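Local coordinates for protein N-acetylmuramoyl-L-alanine amidase XlyA (Bacillus subtilis, PDB 3RDR) that hydrolyses the amide link between N-acetylmuramoyl groups and L-amino acids in cell-wall peptidoglycan, here represented by its zinc-binding catalytic domain, at residues Leu27-His32 against Ile93-Cys98. Residues are numbered along the deposited sequence; the frame is centred on the assembly and turned at random.
With ZN (zinc ion), chain B.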
ATOM      1  N   LEU A  27       1.677   6.659 -11.801  1.00 25.36           N
ATOM      2  CA  LEU A  27       3.022   6.716 -12.361  1.00 25.77           C
ATOM      3  C   LEU A  27       4.020   6.205 -11.316  1.00 26.22           C
ATOM      4  O   LEU A  27       5.197   5.984 -11.622  1.00 25.52           O
ATOM      5  CB  LEU A  27       3.374   8.159 -12.732  1.00 24.97           C
ATOM      6  CG  LEU A  27       2.428   8.884 -13.695  1.00 27.98           C
ATOM      7  CD1 LEU A  27       2.876  10.335 -13.854  1.00 26.49           C
ATOM      8  CD2 LEU A  27       2.415   8.168 -15.042  1.00 25.83           C
ATOM      9  N   TYR A  28       3.540   6.026 -10.086  1.00 24.75           N
ATOM     10  CA  TYR A  28       4.379   5.556  -8.985  1.00 25.83           C
ATOM     11  C   TYR A  28       3.685   4.496  -8.140  1.00 25.55           C
ATOM     12  O   TYR A  28       2.473   4.281  -8.243  1.00 22.90           O
ATOM     13  CB  TYR A  28       4.743   6.716  -8.053  1.00 26.32           C
ATOM     14  CG  TYR A  28       5.432   7.888  -8.710  1.00 31.41           C
ATOM     15  CD1 TYR A  28       6.825   7.952  -8.790  1.00 32.74           C
ATOM     16  CD2 TYR A  28       4.692   8.945  -9.236  1.00 30.91           C
ATOM     17  CE1 TYR A  28       7.464   9.048  -9.376  1.00 35.08           C
ATOM     18  CE2 TYR A  28       5.319  10.042  -9.827  1.00 35.55           C
ATOM     19  CZ  TYR A  28       6.703  10.088  -9.891  1.00 35.64           C
ATOM     20  OH  TYR A  28       7.321  11.181 -10.453  1.00 40.08           O
ATOM     21  N   ILE A  29       4.482   3.850  -7.294  1.00 25.56           N
ATOM     22  CA  ILE A  29       4.009   2.842  -6.358  1.00 23.95           C
ATOM     23  C   ILE A  29       4.673   3.210  -5.033  1.00 23.83           C
ATOM     24  O   ILE A  29       5.903   3.231  -4.925  1.00 23.51           O
ATOM     25  CB  ILE A  29       4.424   1.429  -6.799  1.00 25.82           C
ATOM     26  CG1 ILE A  29       3.685   1.066  -8.090  1.00 26.00           C
ATOM     27  CG2 ILE A  29       4.099   0.415  -5.707  1.00 25.16           C
ATOM     28  CD1 ILE A  29       4.119  -0.259  -8.708  1.00 24.96           C
ATOM     29  N   THR A  30       3.852   3.535  -4.039  1.00 22.37           N
ATOM     30  CA  THR A  30       4.333   3.944  -2.725  1.00 20.50           C
ATOM     31  C   THR A  30       4.181   2.834  -1.681  1.00 22.13           C
ATOM     32  O   THR A  30       3.087   2.318  -1.459  1.00 22.63           O
ATOM     33  CB  THR A  30       3.584   5.207  -2.260  1.00 19.27           C
ATOM     34  OG1 THR A  30       3.749   6.240  -3.244  1.00 19.78           O
ATOM     35  CG2 THR A  30       4.129   5.706  -0.925  1.00 19.60           C
ATOM     36  N   VAL A  31       5.287   2.483  -1.030  1.00 22.17           N
ATOM     37  CA  VAL A  31       5.293   1.411  -0.028  1.00 21.64           C
ATOM     38  C   VAL A  31       5.248   1.897   1.416  1.00 19.68           C
ATOM     39  O   VAL A  31       5.960   2.827   1.788  1.00 19.64           O
ATOM     40  CB  VAL A  31       6.546   0.522  -0.202  1.00 22.45           C
ATOM     41  CG1 VAL A  31       6.525  -0.629   0.803  1.00 21.76           C
ATOM     42  CG2 VAL A  31       6.603  -0.004  -1.627  1.00 20.51           C
ATOM     43  N   HIS A  32       4.410   1.244   2.221  1.00 19.03           N
ATOM     44  CA  HIS A  32       4.241   1.571   3.636  1.00 19.41           C
ATOM     45  C   HIS A  32       4.382   0.306   4.491  1.00 20.01           C
ATOM     46  O   HIS A  32       4.393  -0.812   3.976  1.00 20.37           O
ATOM     47  CB  HIS A  32       2.828   2.113   3.919  1.00 19.35           C
ATOM     48  CG  HIS A  32       2.412   3.274   3.068  1.00 20.53           C
ATOM     49  ND1 HIS A  32       2.407   4.571   3.532  1.00 18.00           N
ATOM     50  CD2 HIS A  32       1.909   3.324   1.811  1.00 19.58           C
ATOM     51  CE1 HIS A  32       1.914   5.371   2.603  1.00 16.66           C
ATOM     52  NE2 HIS A  32       1.603   4.638   1.549  1.00 18.33           N
ATOM     53  N   ILE A  93       0.105   4.268  -6.458  1.00 20.37           N
ATOM     54  CA  ILE A  93      -0.659   3.192  -5.856  1.00 19.03           C
ATOM     55  C   ILE A  93      -0.044   2.956  -4.482  1.00 19.72           C
ATOM     56  O   ILE A  93       1.154   2.687  -4.373  1.00 21.02           O
ATOM     57  CB  ILE A  93      -0.549   1.904  -6.691  1.00 20.13           C
ATOM     58  CG1 ILE A  93      -1.121   2.145  -8.093  1.00 21.20           C
ATOM     59  CG2 ILE A  93      -1.289   0.765  -6.002  1.00 19.73           C
ATOM     60  CD1 ILE A  93      -0.910   0.986  -9.054  1.00 21.94           C
ATOM     61  N   GLY A  94      -0.857   3.087  -3.438  1.00 18.29           N
ATOM     62  CA  GLY A  94      -0.369   2.882  -2.087  1.00 19.31           C
ATOM     63  C   GLY A  94      -0.484   1.437  -1.625  1.00 19.65           C
ATOM     64  O   GLY A  94      -1.546   0.812  -1.766  1.00 16.77           O
ATOM     65  N   ILE A  95       0.612   0.908  -1.081  1.00 17.76           N
ATOM     66  CA  ILE A  95       0.652  -0.464  -0.578  1.00 19.70           C
ATOM     67  C   ILE A  95       1.106  -0.519   0.880  1.00 19.96           C
ATOM     68  O   ILE A  95       2.127   0.068   1.249  1.00 18.87           O
ATOM     69  CB  ILE A  95       1.625  -1.366  -1.398  1.00 21.96           C
ATOM     70  CG1 ILE A  95       1.166  -1.474  -2.855  1.00 24.09           C
ATOM     71  CG2 ILE A  95       1.663  -2.773  -0.801  1.00 17.58           C
ATOM     72  CD1 ILE A  95       1.466  -0.257  -3.680  1.00 34.26           C
ATOM     73  N   GLU A  96       0.345  -1.226   1.707  1.00 18.35           N
ATOM     74  CA  GLU A  96       0.700  -1.377   3.114  1.00 17.27           C
ATOM     75  C   GLU A  96       1.127  -2.817   3.357  1.00 17.32           C
ATOM     76  O   GLU A  96       0.497  -3.749   2.851  1.00 17.99           O
ATOM     77  CB  GLU A  96      -0.491  -1.037   4.020  1.00 15.45           C
ATOM     78  CG  GLU A  96      -0.661   0.448   4.317  1.00 17.54           C
ATOM     79  CD  GLU A  96       0.256   0.942   5.435  1.00 20.11           C
ATOM     80  OE1 GLU A  96       1.185   0.203   5.827  1.00 17.75           O
ATOM     81  OE2 GLU A  96       0.051   2.080   5.915  1.00 18.80           O
ATOM     82  N   ILE A  97       2.199  -2.995   4.120  1.00 17.12           N
ATOM     83  CA  ILE A  97       2.688  -4.329   4.455  1.00 17.53           C
ATOM     84  C   ILE A  97       2.480  -4.511   5.954  1.00 17.21           C
ATOM     85  O   ILE A  97       2.949  -3.706   6.754  1.00 17.24           O
ATOM     86  CB  ILE A  97       4.186  -4.489   4.110  1.00 18.88           C
ATOM     87  CG1 ILE A  97       4.396  -4.281   2.608  1.00 17.64           C
ATOM     88  CG2 ILE A  97       4.667  -5.893   4.493  1.00 15.28           C
ATOM     89  CD1 ILE A  97       5.846  -4.405   2.163  1.00 20.42           C
ATOM     90  N   CYS A  98       1.764  -5.568   6.326  1.00 18.15           N
ATOM     91  CA  CYS A  98       1.456  -5.843   7.728  1.00 18.36           C
ATOM     92  C   CYS A  98       2.633  -6.335   8.574  1.00 19.11           C
ATOM     93  O   CYS A  98       3.604  -6.891   8.057  1.00 17.78           O
ATOM     94  CB  CYS A  98       0.311  -6.858   7.813  1.00 17.25           C
ATOM     95  SG  CYS A  98      -1.269  -6.291   7.095  1.00 19.29           S
TER
HETATM   96 ZN    ZN B 190       3.393   5.344   5.372  1.00 33.73          ZN
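Ile29 and Ile95 press together on one face of two parallel strands, 28-32 and 93-97, that run side by side within the mixed sheet of this T7 lysozyme-fold amidase domain, between strands 61-63 and 130-132. Five backbone hydrogen bonds zip the pair, from Ile93 N to Tyr28 O at one end to Ile97 N to His32 O at the other.

The tight side is apolar and lies under helix 105-122. In Ile29 a chi1 of -67° sets CG1 beside the backbone N, which leaves CG2 on the carbonyl-carbon side to meet CD1 of Ile95 at 3.4 Å, closer than carbons usually sit. Ile95 delivers that methyl through a bend at chi2 (77°), which turns the chain end back toward the neighbouring strand. Further along, CG1 of Val31 and CD1 of Ile97 touch more easily at 4.1 Å. Leu119 and Ile116 of the helix pack on Ile29 and Val31 respectively, while Ala112 and Phe105 close over Ile97.

The face carrying Thr30, Gly94, His32 and Glu96 is buried too, rather than turned to solvent, but polar contacts and a metal replace the close carbon-carbon contact. The His32 ring has its edge toward Gly94 CA and Ile95 O, its CD2 3.3 Å from Ile95 O. NE2 of the ring is hydrogen-bonded to ND1 of His80, which probably fixes its rotation, and His133 and Cys141 share the metal. Glu96 folds its carboxylate beside His32, the planes 30° apart and OE1 3.2 Å from His32 CB; it makes no hydrogen bond to the ring. Across the ring from CD2, ND1 of His32 binds the zinc ion at 2.2 Å.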